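Local coordinates for 3-oxoacyl-[acyl-carrier-protein] synthase 2 (Rickettsia rickettsii, PDB 4JGA), which probably catalyses the condensation of acyl groups with malonyl-acyl carrier protein, the chain-lengthening step of bacterial fatty acid synthesis, at residues T21-V26 / V106-W111; D321-H326 / V352-T357; Y414-S419 / S428-S433. One frame throughout, in Å; residues are numbered along the deposited sequence.

Contact 1: T21-V26 / V106-W111; sequences TGLGLV and VEDSGW
The carboxylate of Asp108 meets the strand at Leu23 N and Gly22 CA. OD2 presents its anti lone pair, on the side away from OD1, to Leu23 N at 2.9 Å (N-H...O angle 150°). Gly22 CA lies off to one side of the carboxylate plane, 3.3 Å from the same OD2. The other flat group, the indole of Trp111, turns away from the strand and packs edge-to-face with His268. With CG of Asp108 anti to its own backbone N (chi1 179°), the carboxylate extends from the last turn of the helix to the strand; OD2 also bonds Tyr277 OH, so two donors grip one oxygen. Gly22, bare of any side chain, allows a close approach of the backbones, 4.3 Å between Gly22 CA and Ser109 CA. Beside it, Ser109 CA makes a CH...O contact of 3.1 Å with Thr21 O. Ser109 OG folds back on its own segment, donating to Val106 O (2.7 Å) and accepting from Trp111 N in an ST turn, while Gly110, the first residue beyond the helix, has positive phi. Thr21 and Gly22 form a classic beta bulge opposite Val262. Strand 18-26 lies between strands 257-265 and 278-287 of the main sheet of this thiolase-type fold; helix 93-109 packs against it here, whereas Leu23 and Leu25 reach helices 33-41 and 368-382.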
ATOM      1  N   THR A  21       4.014   3.898  22.261  1.00 11.25           N
ATOM      2  CA  THR A  21       3.172   4.103  23.415  1.00 11.91           C
ATOM      3  C   THR A  21       1.962   3.165  23.492  1.00 12.11           C
ATOM      4  O   THR A  21       1.170   3.288  24.429  1.00 13.00           O
ATOM      5  CB  THR A  21       2.658   5.554  23.471  1.00 12.35           C
ATOM      6  OG1 THR A  21       1.878   5.840  22.286  1.00 12.03           O
ATOM      7  CG2 THR A  21       3.853   6.552  23.546  1.00 12.49           C
ATOM      8  N   GLY A  22       1.800   2.244  22.543  1.00 11.60           N
ATOM      9  CA  GLY A  22       0.695   1.266  22.587  1.00 11.65           C
ATOM     10  C   GLY A  22       0.964   0.039  21.741  1.00 11.14           C
ATOM     11  O   GLY A  22       1.557   0.165  20.675  1.00 10.62           O
ATOM     12  N   LEU A  23       0.531  -1.138  22.222  1.00 11.36           N
ATOM     13  CA  LEU A  23       0.714  -2.414  21.532  1.00 11.00           C
ATOM     14  C   LEU A  23      -0.600  -3.160  21.415  1.00 11.34           C
ATOM     15  O   LEU A  23      -1.431  -3.140  22.337  1.00 11.78           O
ATOM     16  CB  LEU A  23       1.690  -3.325  22.247  1.00 11.20           C
ATOM     17  CG  LEU A  23       3.018  -2.733  22.739  1.00 11.36           C
ATOM     18  CD1 LEU A  23       3.763  -3.760  23.584  1.00 11.71           C
ATOM     19  CD2 LEU A  23       3.889  -2.272  21.565  1.00 10.78           C
ATOM     20  N   GLY A  24      -0.788  -3.800  20.254  1.00 11.03           N
ATOM     21  CA  GLY A  24      -1.983  -4.608  19.964  1.00 11.47           C
ATOM     22  C   GLY A  24      -1.640  -5.842  19.148  1.00 11.32           C
ATOM     23  O   GLY A  24      -0.897  -5.740  18.147  1.00 10.66           O
ATOM     24  N   LEU A  25      -2.189  -6.998  19.546  1.00 11.90           N
ATOM     25  CA  LEU A  25      -1.882  -8.270  18.884  1.00 11.95           C
ATOM     26  C   LEU A  25      -3.077  -9.193  18.773  1.00 12.42           C
ATOM     27  O   LEU A  25      -3.823  -9.371  19.734  1.00 13.23           O
ATOM     28  CB  LEU A  25      -0.774  -9.021  19.643  1.00 12.10           C
ATOM     29  CG  LEU A  25       0.645  -8.582  19.435  1.00 11.67           C
ATOM     30  CD1 LEU A  25       1.550  -9.331  20.412  1.00 12.09           C
ATOM     31  CD2 LEU A  25       1.114  -8.810  18.000  1.00 11.19           C
ATOM     32  N   VAL A  26      -3.242  -9.786  17.592  1.00 12.12           N
ATOM     33  CA  VAL A  26      -4.077 -10.970  17.392  1.00 12.67           C
ATOM     34  C   VAL A  26      -3.219 -11.986  16.657  1.00 12.31           C
ATOM     35  O   VAL A  26      -2.818 -11.749  15.511  1.00 11.82           O
ATOM     36  CB  VAL A  26      -5.332 -10.687  16.568  1.00 13.05           C
ATOM     37  CG1 VAL A  26      -6.153 -11.954  16.384  1.00 13.77           C
ATOM     38  CG2 VAL A  26      -6.168  -9.628  17.273  1.00 13.61           C
ATOM     39  N   VAL A 106      -4.641   1.262  20.660  1.00 13.48           N
ATOM     40  CA  VAL A 106      -5.133   2.577  20.972  1.00 13.90           C
ATOM     41  C   VAL A 106      -5.528   2.654  22.457  1.00 15.17           C
ATOM     42  O   VAL A 106      -5.093   3.557  23.143  1.00 15.64           O
ATOM     43  CB  VAL A 106      -6.322   2.985  20.088  1.00 13.81           C
ATOM     44  CG1 VAL A 106      -6.988   4.243  20.643  1.00 14.75           C
ATOM     45  CG2 VAL A 106      -5.842   3.232  18.683  1.00 12.89           C
ATOM     46  N   GLU A 107      -6.295   1.689  22.937  1.00 15.87           N
ATOM     47  CA  GLU A 107      -6.674   1.654  24.352  1.00 17.38           C
ATOM     48  C   GLU A 107      -5.448   1.523  25.268  1.00 17.71           C
ATOM     49  O   GLU A 107      -5.389   2.182  26.284  1.00 18.65           O
ATOM     50  CB  GLU A 107      -7.679   0.556  24.616  1.00 18.21           C
ATOM     51  CG  GLU A 107      -9.043   0.874  24.026  1.00 18.52           C
ATOM     52  CD  GLU A 107     -10.107  -0.169  24.371  1.00 19.65           C
ATOM     53  OE1 GLU A 107      -9.743  -1.178  25.054  1.00 20.33           O
ATOM     54  OE2 GLU A 107     -11.297  -0.002  23.947  1.00 20.14           O
ATOM     55  N   ASP A 108      -4.454   0.723  24.877  1.00 17.02           N
ATOM     56  CA  ASP A 108      -3.246   0.581  25.655  1.00 17.48           C
ATOM     57  C   ASP A 108      -2.534   1.947  25.779  1.00 17.30           C
ATOM     58  O   ASP A 108      -2.030   2.308  26.833  1.00 18.12           O
ATOM     59  CB  ASP A 108      -2.335  -0.455  24.986  1.00 16.88           C
ATOM     60  CG  ASP A 108      -1.022  -0.660  25.728  1.00 17.51           C
ATOM     61  OD1 ASP A 108      -1.081  -0.696  26.972  1.00 18.74           O
ATOM     62  OD2 ASP A 108       0.044  -0.820  25.064  1.00 16.82           O
ATOM     63  N   SER A 109      -2.508   2.714  24.690  1.00 16.32           N
ATOM     64  CA  SER A 109      -1.813   3.992  24.692  1.00 16.22           C
ATOM     65  C   SER A 109      -2.536   5.097  25.447  1.00 17.31           C
ATOM     66  O   SER A 109      -1.935   6.114  25.767  1.00 17.54           O
ATOM     67  CB  SER A 109      -1.592   4.479  23.268  1.00 15.06           C
ATOM     68  OG  SER A 109      -2.821   4.872  22.699  1.00 14.99           O
ATOM     69  N   GLY A 110      -3.828   4.933  25.672  1.00 18.10           N
ATOM     70  CA  GLY A 110      -4.620   5.978  26.304  1.00 19.44           C
ATOM     71  C   GLY A 110      -4.897   7.171  25.400  1.00 19.30           C
ATOM     72  O   GLY A 110      -5.500   8.156  25.837  1.00 20.40           O
ATOM     73  N   TRP A 111      -4.527   7.078  24.117  1.00 18.15           N
ATOM     74  CA  TRP A 111      -4.715   8.203  23.226  1.00 18.22           C
ATOM     75  C   TRP A 111      -6.097   8.133  22.609  1.00 18.81           C
ATOM     76  O   TRP A 111      -6.337   7.443  21.619  1.00 18.03           O
ATOM     77  CB  TRP A 111      -3.642   8.205  22.159  1.00 16.90           C
ATOM     78  CG  TRP A 111      -3.725   9.367  21.225  1.00 16.92           C
ATOM     79  CD1 TRP A 111      -3.980   9.313  19.867  1.00 16.31           C
ATOM     80  CD2 TRP A 111      -3.560  10.742  21.544  1.00 17.84           C
ATOM     81  NE1 TRP A 111      -4.006  10.578  19.338  1.00 16.87           N
ATOM     82  CE2 TRP A 111      -3.755  11.478  20.343  1.00 17.84           C
ATOM     83  CE3 TRP A 111      -3.311  11.437  22.731  1.00 18.92           C
ATOM     84  CZ2 TRP A 111      -3.687  12.880  20.294  1.00 18.86           C
ATOM     85  CZ3 TRP A 111      -3.227  12.837  22.681  1.00 19.89           C
ATOM     86  CH2 TRP A 111      -3.410  13.540  21.458  1.00 19.86           C
TER

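Contact 2: D321-H326 / V352-T357; sequences DYINAH and VLMSST. With K (potassium ion), chain C; NA (sodium ion), chain E.
Tyr322 CG stands anti to its backbone N (chi1 167°), which swings the ring toward the neighbouring strand, while Ser355 OG sits between its own N and carbonyl carbon (chi1 75°) and meets the phenol at the ring edge. The bond from Tyr322 OH to Ser355 OG is short, 2.5 Å. Asn324 ND2 donates to the same OH at 3.0 Å, and Ser355 OG also bonds Pro386 O, linking these buried polar groups. Asn324 OD1 is thereby directed at the potassium ion, 2.7 Å away; water 1 links OD1 to Thr357 N. Strands 322-324 and 353-355 run parallel as the two ends of a beta-alpha-beta crossover through helix 331-345. Their ladder runs Leu353 N to Asp321 O, Ile323 N to Leu353 O, Ser355 N to Ile323 O (3.0 Å) and Ala325 N to Ser355 O. On the sheet face turned to that helix, Ile323 CG2 packs 3.8 Å from Met354 SD, and Ala325 CB reaches the same sulfur. Asn324 O and Ala325 O add two potassium ligands. Asp321 OD1 and Asp318 O bind the sodium ion; OD2 of Asp321 forms a salt bridge with Lys411 and accepts from Tyr414 N, with Asp413 a further polar partner.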
ATOM      1  N   ASP A 321      21.587  -6.028  20.887  1.00 14.41           N
ATOM      2  CA  ASP A 321      21.587  -7.192  21.833  1.00 14.73           C
ATOM      3  C   ASP A 321      20.802  -8.402  21.320  1.00 14.10           C
ATOM      4  O   ASP A 321      21.157  -9.558  21.581  1.00 14.31           O
ATOM      5  CB  ASP A 321      21.019  -6.743  23.158  1.00 15.03           C
ATOM      6  CG  ASP A 321      21.859  -5.678  23.814  1.00 15.72           C
ATOM      7  OD1 ASP A 321      23.100  -5.858  23.908  1.00 16.20           O
ATOM      8  OD2 ASP A 321      21.270  -4.652  24.235  1.00 15.80           O
ATOM      9  N   TYR A 322      19.725  -8.119  20.589  1.00 13.16           N
ATOM     10  CA  TYR A 322      18.826  -9.171  20.118  1.00 12.81           C
ATOM     11  C   TYR A 322      18.303  -8.797  18.741  1.00 11.96           C
ATOM     12  O   TYR A 322      18.044  -7.616  18.474  1.00 11.49           O
ATOM     13  CB  TYR A 322      17.668  -9.420  21.114  1.00 12.84           C
ATOM     14  CG  TYR A 322      16.549 -10.258  20.536  1.00 12.49           C
ATOM     15  CD1 TYR A 322      16.742 -11.610  20.271  1.00 12.79           C
ATOM     16  CD2 TYR A 322      15.306  -9.699  20.214  1.00 11.83           C
ATOM     17  CE1 TYR A 322      15.733 -12.379  19.726  1.00 12.39           C
ATOM     18  CE2 TYR A 322      14.291 -10.480  19.677  1.00 11.48           C
ATOM     19  CZ  TYR A 322      14.520 -11.813  19.430  1.00 11.74           C
ATOM     20  OH  TYR A 322      13.534 -12.612  18.858  1.00 11.42           O
ATOM     21  N   ILE A 323      18.180  -9.819  17.889  1.00 11.67           N
ATOM     22  CA  ILE A 323      17.685  -9.700  16.533  1.00 10.91           C
ATOM     23  C   ILE A 323      16.492 -10.635  16.378  1.00 10.81           C
ATOM     24  O   ILE A 323      16.582 -11.841  16.623  1.00 11.05           O
ATOM     25  CB  ILE A 323      18.742 -10.109  15.491  1.00 11.03           C
ATOM     26  CG1 ILE A 323      19.983  -9.250  15.650  1.00 11.33           C
ATOM     27  CG2 ILE A 323      18.168 -10.045  14.061  1.00 10.35           C
ATOM     28  CD1 ILE A 323      21.144  -9.720  14.823  1.00 11.66           C
ATOM     29  N   ASN A 324      15.355 -10.047  16.017  1.00 10.37           N
ATOM     30  CA  ASN A 324      14.201 -10.825  15.648  1.00 10.28           C
ATOM     31  C   ASN A 324      14.259 -10.974  14.140  1.00 10.04           C
ATOM     32  O   ASN A 324      14.004 -10.014  13.381  1.00  9.79           O
ATOM     33  CB  ASN A 324      12.887 -10.175  16.106  1.00  9.94           C
ATOM     34  CG  ASN A 324      11.696 -11.102  15.888  1.00  9.87           C
ATOM     35  OD1 ASN A 324      11.113 -11.121  14.783  1.00  9.54           O
ATOM     36  ND2 ASN A 324      11.339 -11.903  16.922  1.00 10.14           N
ATOM     37  N   ALA A 325      14.643 -12.167  13.717  1.00 10.34           N
ATOM     38  CA  ALA A 325      14.907 -12.467  12.341  1.00 10.37           C
ATOM     39  C   ALA A 325      13.595 -12.494  11.521  1.00 10.16           C
ATOM     40  O   ALA A 325      12.497 -12.545  12.088  1.00  9.83           O
ATOM     41  CB  ALA A 325      15.603 -13.812  12.265  1.00 11.00           C
ATOM     42  N   HIS A 326      13.724 -12.404  10.206  1.00 10.23           N
ATOM     43  CA  HIS A 326      12.648 -12.758   9.330  1.00 10.35           C
ATOM     44  C   HIS A 326      12.411 -14.269   9.446  1.00 10.92           C
ATOM     45  O   HIS A 326      11.318 -14.697   9.820  1.00 10.98           O
ATOM     46  CB  HIS A 326      12.954 -12.356   7.892  1.00 10.47           C
ATOM     47  CG  HIS A 326      11.765 -12.461   6.990  1.00 10.57           C
ATOM     48  ND1 HIS A 326      10.547 -11.898   7.305  1.00 10.64           N
ATOM     49  CD2 HIS A 326      11.604 -13.061   5.787  1.00 10.92           C
ATOM     50  CE1 HIS A 326       9.686 -12.130   6.328  1.00 10.63           C
ATOM     51  NE2 HIS A 326      10.304 -12.836   5.393  1.00 10.99           N
ATOM     52  N   VAL A 352      25.761 -11.784  20.189  1.00 20.23           N
ATOM     53  CA  VAL A 352      24.433 -11.320  19.861  1.00 18.59           C
ATOM     54  C   VAL A 352      23.481 -12.521  19.804  1.00 17.96           C
ATOM     55  O   VAL A 352      23.870 -13.604  19.368  1.00 18.13           O
ATOM     56  CB  VAL A 352      24.417 -10.547  18.530  1.00 17.77           C
ATOM     57  CG1 VAL A 352      24.645 -11.479  17.349  1.00 17.69           C
ATOM     58  CG2 VAL A 352      23.098  -9.822  18.379  1.00 17.10           C
ATOM     59  N   LEU A 353      22.249 -12.307  20.256  1.00 16.87           N
ATOM     60  CA  LEU A 353      21.213 -13.306  20.190  1.00 16.34           C
ATOM     61  C   LEU A 353      20.349 -13.002  18.981  1.00 14.94           C
ATOM     62  O   LEU A 353      20.088 -11.836  18.672  1.00 14.39           O
ATOM     63  CB  LEU A 353      20.341 -13.294  21.452  1.00 16.57           C
ATOM     64  CG  LEU A 353      20.686 -14.257  22.607  1.00 17.95           C
ATOM     65  CD1 LEU A 353      22.170 -14.298  22.935  1.00 18.90           C
ATOM     66  CD2 LEU A 353      19.840 -13.956  23.831  1.00 18.04           C
ATOM     67  N   MET A 354      19.879 -14.053  18.320  1.00 14.46           N
ATOM     68  CA  MET A 354      18.916 -13.924  17.219  1.00 13.46           C
ATOM     69  C   MET A 354      17.910 -15.060  17.306  1.00 13.55           C
ATOM     70  O   MET A 354      18.305 -16.188  17.538  1.00 14.34           O
ATOM     71  CB  MET A 354      19.615 -13.934  15.846  1.00 13.09           C
ATOM     72  CG  MET A 354      18.640 -13.955  14.665  1.00 12.29           C
ATOM     73  SD  MET A 354      19.323 -13.514  13.025  1.00 11.78           S
ATOM     74  CE  MET A 354      20.201 -14.980  12.579  1.00 12.60           C
ATOM     75  N   SER A 355      16.623 -14.767  17.111  1.00 12.99           N
ATOM     76  CA  SER A 355      15.610 -15.823  17.064  1.00 13.03           C
ATOM     77  C   SER A 355      14.500 -15.487  16.064  1.00 12.19           C
ATOM     78  O   SER A 355      14.340 -14.341  15.652  1.00 11.39           O
ATOM     79  CB  SER A 355      15.035 -16.091  18.450  1.00 13.52           C
ATOM     80  OG  SER A 355      14.148 -15.079  18.869  1.00 12.95           O
ATOM     81  N   SER A 356      13.798 -16.538  15.625  1.00 12.25           N
ATOM     82  CA  SER A 356      12.632 -16.388  14.787  1.00 11.57           C
ATOM     83  C   SER A 356      11.412 -16.833  15.554  1.00 11.69           C
ATOM     84  O   SER A 356      11.282 -18.004  15.951  1.00 12.42           O
ATOM     85  CB  SER A 356      12.727 -17.210  13.520  1.00 11.73           C
ATOM     86  OG  SER A 356      11.494 -17.105  12.833  1.00 11.38           O
ATOM     87  N   THR A 357      10.507 -15.899  15.771  1.00 11.06           N
ATOM     88  CA  THR A 357       9.234 -16.236  16.391  1.00 11.12           C
ATOM     89  C   THR A 357       8.254 -16.857  15.399  1.00 10.96           C
ATOM     90  O   THR A 357       7.187 -17.297  15.784  1.00 11.06           O
ATOM     91  CB  THR A 357       8.608 -14.990  17.037  1.00 10.68           C
ATOM     92  OG1 THR A 357       8.724 -13.868  16.146  1.00  9.82           O
ATOM     93  CG2 THR A 357       9.323 -14.691  18.325  1.00 11.01           C
TER
HETATM   94  K     K C 501      11.472  -9.930  12.360  1.00  9.08           K
HETATM   95 NA    NA E 503      25.365  -5.589  22.739  1.00  8.31          NA
HETATM   96  O   HOH W   1      10.661 -13.721  13.848  1.00 11.43           O
HETATM   97  O   HOH W   2      28.295  -5.694  22.980  1.00 35.32           O
HETATM   98  O   HOH W   3      25.476  -8.130  22.382  1.00 21.59           O

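Contact 3: Y414-S419 / S428-S433; sequences YVLSNS and SLVIKS. With K (potassium ion), chain C.
Asn418 and Ser428 join their side chains across an antiparallel hairpin: Ser428 OG donates to Asn418 OD1 at 2.8 Å, approaching from above the carbonyl plane, 39° out of it. The other end of the amide, Asn418 ND2, donates to Glu337, which fixes the flip of the group. Two hydrogen-bonded pairs, Val415 with Ile431 and Ser417 with Leu429, satisfy each other's N-H and C=O groups; the bond from Val415 N to Ile431 O is nearly straight (2.9 Å, 170°). Between these pairs Leu416 CD1 packs on Val430 CG2. The hairpin brings two oxygens to the potassium ion, Asn418 O at 2.7 Å and Ser417 OG, turned opposite its backbone N (chi1 -177°), at 2.9 Å. Asn324, Ala325 and Glu372 complete the ion's coordination. At the far end, Tyr414 and the extended Lys432 chain lie side by side and point the same way, with ring atom CD2 of Tyr414 3.5 Å from Lys432 CB. In the thiolase-type sheet, strand 425-432 is flanked on its other edge by strand 278-287, and strand 414-421 by strand 322-324. Helix 300-312 covers the face of Leu416, Asn418 and Ser428, and helix 368-382 that of Val415, Ser417, Leu429 and Ile431.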
ATOM      1  N   TYR A 414      18.962  -2.754  22.860  1.00 16.64           N
ATOM      2  CA  TYR A 414      18.767  -2.441  21.472  1.00 15.86           C
ATOM      3  C   TYR A 414      18.368  -3.701  20.740  1.00 14.92           C
ATOM      4  O   TYR A 414      19.012  -4.752  20.895  1.00 14.97           O
ATOM      5  CB  TYR A 414      20.048  -1.912  20.839  1.00 16.69           C
ATOM      6  CG  TYR A 414      20.512  -0.571  21.328  1.00 18.03           C
ATOM      7  CD1 TYR A 414      21.277  -0.441  22.495  1.00 19.38           C
ATOM      8  CD2 TYR A 414      20.227   0.574  20.605  1.00 18.24           C
ATOM      9  CE1 TYR A 414      21.736   0.808  22.918  1.00 21.03           C
ATOM     10  CE2 TYR A 414      20.663   1.816  21.032  1.00 19.83           C
ATOM     11  CZ  TYR A 414      21.406   1.923  22.169  1.00 21.26           C
ATOM     12  OH  TYR A 414      21.809   3.166  22.541  1.00 23.38           O
ATOM     13  N   VAL A 415      17.345  -3.577  19.904  1.00 14.03           N
ATOM     14  CA  VAL A 415      16.843  -4.696  19.120  1.00 13.27           C
ATOM     15  C   VAL A 415      16.715  -4.328  17.646  1.00 12.69           C
ATOM     16  O   VAL A 415      16.287  -3.223  17.313  1.00 12.64           O
ATOM     17  CB  VAL A 415      15.476  -5.143  19.619  1.00 13.01           C
ATOM     18  CG1 VAL A 415      14.910  -6.243  18.713  1.00 12.50           C
ATOM     19  CG2 VAL A 415      15.587  -5.635  21.052  1.00 13.76           C
ATOM     20  N   LEU A 416      17.117  -5.261  16.785  1.00 12.56           N
ATOM     21  CA  LEU A 416      16.957  -5.167  15.346  1.00 12.13           C
ATOM     22  C   LEU A 416      15.904  -6.210  14.918  1.00 11.61           C
ATOM     23  O   LEU A 416      15.968  -7.376  15.335  1.00 11.85           O
ATOM     24  CB  LEU A 416      18.290  -5.466  14.628  1.00 13.01           C
ATOM     25  CG  LEU A 416      18.274  -5.622  13.107  1.00 12.93           C
ATOM     26  CD1 LEU A 416      18.037  -4.287  12.435  1.00 12.71           C
ATOM     27  CD2 LEU A 416      19.574  -6.197  12.594  1.00 14.20           C
ATOM     28  N   SER A 417      14.969  -5.800  14.066  1.00 10.83           N
ATOM     29  CA  SER A 417      13.969  -6.717  13.531  1.00 10.55           C
ATOM     30  C   SER A 417      13.902  -6.589  12.002  1.00 10.33           C
ATOM     31  O   SER A 417      13.762  -5.507  11.470  1.00  9.83           O
ATOM     32  CB  SER A 417      12.584  -6.419  14.147  1.00 10.33           C
ATOM     33  OG  SER A 417      11.605  -7.339  13.686  1.00 10.24           O
ATOM     34  N   ASN A 418      14.012  -7.730  11.326  1.00 10.84           N
ATOM     35  CA  ASN A 418      14.019  -7.822   9.891  1.00 10.90           C
ATOM     36  C   ASN A 418      12.714  -8.356   9.290  1.00 11.12           C
ATOM     37  O   ASN A 418      12.081  -9.240   9.859  1.00 11.10           O
ATOM     38  CB  ASN A 418      15.139  -8.770   9.452  1.00 11.75           C
ATOM     39  CG  ASN A 418      16.526  -8.276   9.794  1.00 12.19           C
ATOM     40  OD1 ASN A 418      16.776  -7.082   9.960  1.00 11.88           O
ATOM     41  ND2 ASN A 418      17.440  -9.209   9.916  1.00 13.43           N
ATOM     42  N   SER A 419      12.399  -7.876   8.088  1.00 11.24           N
ATOM     43  CA  SER A 419      11.330  -8.442   7.261  1.00 12.08           C
ATOM     44  C   SER A 419      11.665  -8.330   5.798  1.00 12.74           C
ATOM     45  O   SER A 419      12.031  -7.230   5.324  1.00 12.48           O
ATOM     46  CB  SER A 419      10.017  -7.698   7.425  1.00 11.84           C
ATOM     47  OG  SER A 419       9.626  -7.615   8.766  1.00 12.20           O
ATOM     48  N   SER A 428      14.185  -3.200   7.744  1.00  9.39           N
ATOM     49  CA  SER A 428      14.753  -3.449   9.079  1.00  9.79           C
ATOM     50  C   SER A 428      14.453  -2.266   9.986  1.00  9.84           C
ATOM     51  O   SER A 428      14.533  -1.092   9.557  1.00 10.10           O
ATOM     52  CB  SER A 428      16.262  -3.663   9.012  1.00 10.73           C
ATOM     53  OG  SER A 428      16.544  -4.872   8.336  1.00 11.33           O
ATOM     54  N   LEU A 429      14.099  -2.583  11.224  1.00  9.63           N
ATOM     55  CA  LEU A 429      13.781  -1.594  12.220  1.00 10.03           C
ATOM     56  C   LEU A 429      14.672  -1.793  13.459  1.00 10.67           C
ATOM     57  O   LEU A 429      14.920  -2.928  13.868  1.00 10.57           O
ATOM     58  CB  LEU A 429      12.312  -1.714  12.607  1.00  9.59           C
ATOM     59  CG  LEU A 429      11.323  -1.269  11.515  1.00  9.27           C
ATOM     60  CD1 LEU A 429       9.903  -1.793  11.814  1.00  9.16           C
ATOM     61  CD2 LEU A 429      11.357   0.245  11.346  1.00  9.73           C
ATOM     62  N   VAL A 430      15.150  -0.688  14.021  1.00 11.60           N
ATOM     63  CA  VAL A 430      15.900  -0.700  15.266  1.00 12.45           C
ATOM     64  C   VAL A 430      15.124   0.061  16.356  1.00 13.31           C
ATOM     65  O   VAL A 430      14.693   1.211  16.173  1.00 13.61           O
ATOM     66  CB  VAL A 430      17.305  -0.081  15.128  1.00 13.40           C
ATOM     67  CG1 VAL A 430      18.012  -0.014  16.487  1.00 14.34           C
ATOM     68  CG2 VAL A 430      18.128  -0.867  14.139  1.00 13.32           C
ATOM     69  N   ILE A 431      15.014  -0.586  17.512  1.00 13.84           N
ATOM     70  CA  ILE A 431      14.334  -0.042  18.657  1.00 15.28           C
ATOM     71  C   ILE A 431      15.309  -0.027  19.808  1.00 16.04           C
ATOM     72  O   ILE A 431      16.115  -0.945  19.963  1.00 15.31           O
ATOM     73  CB  ILE A 431      13.194  -0.964  19.097  1.00 15.83           C
ATOM     74  CG1 ILE A 431      12.163  -1.076  17.998  1.00 16.17           C
ATOM     75  CG2 ILE A 431      12.504  -0.399  20.332  1.00 17.26           C
ATOM     76  CD1 ILE A 431      11.161  -2.203  18.325  1.00 16.99           C
ATOM     77  N   LYS A 432      15.207   0.984  20.650  1.00 17.25           N
ATOM     78  CA  LYS A 432      16.008   0.997  21.838  1.00 18.59           C
ATOM     79  C   LYS A 432      15.166   1.247  23.073  1.00 19.26           C
ATOM     80  O   LYS A 432      14.146   1.885  23.028  1.00 19.14           O
ATOM     81  CB  LYS A 432      17.177   1.983  21.694  1.00 20.22           C
ATOM     82  CG  LYS A 432      16.886   3.363  22.182  1.00 22.15           C
ATOM     83  CD  LYS A 432      18.107   4.234  22.201  1.00 24.28           C
ATOM     84  CE  LYS A 432      17.693   5.634  22.602  1.00 26.61           C
ATOM     85  NZ  LYS A 432      18.825   6.514  22.990  1.00 29.20           N
ATOM     86  N   SER A 433      15.631   0.733  24.187  1.00 20.28           N
ATOM     87  CA  SER A 433      15.059   1.056  25.466  1.00 21.97           C
ATOM     88  C   SER A 433      15.166   2.552  25.709  1.00 24.68           C
ATOM     89  O   SER A 433      16.192   3.176  25.412  1.00 25.00           O
ATOM     90  CB  SER A 433      15.804   0.320  26.577  1.00 22.16           C
ATOM     91  OG  SER A 433      15.622   0.998  27.774  1.00 23.76           O
TER
HETATM   92  K     K C 501      11.472  -9.930  12.360  1.00  9.08           K

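All three contacts are largely buried and reach one mixed sheet at different positions in its strand order: contact 1 on a central strand, contact 2 at an outermost strand (353-355), contact 3 between them. Contact 1 sets a helix end on its strand with sparse chemistry, a single carboxylate bond and close backbone packing beside glycine. Contacts 2 and 3 are strand pairings, one parallel, one antiparallel. Strands 322-324 and 414-421 bond directly, Asn324 N lying 2.8 Å from Leu416 O, and both contacts supply ligands to the same potassium ion; contact 1 touches no metal. Every touching residue of contact 2 is buried, despite its end strand, whereas Asp108 in contact 1 and Tyr414 and Lys432 in contact 3 are partly exposed.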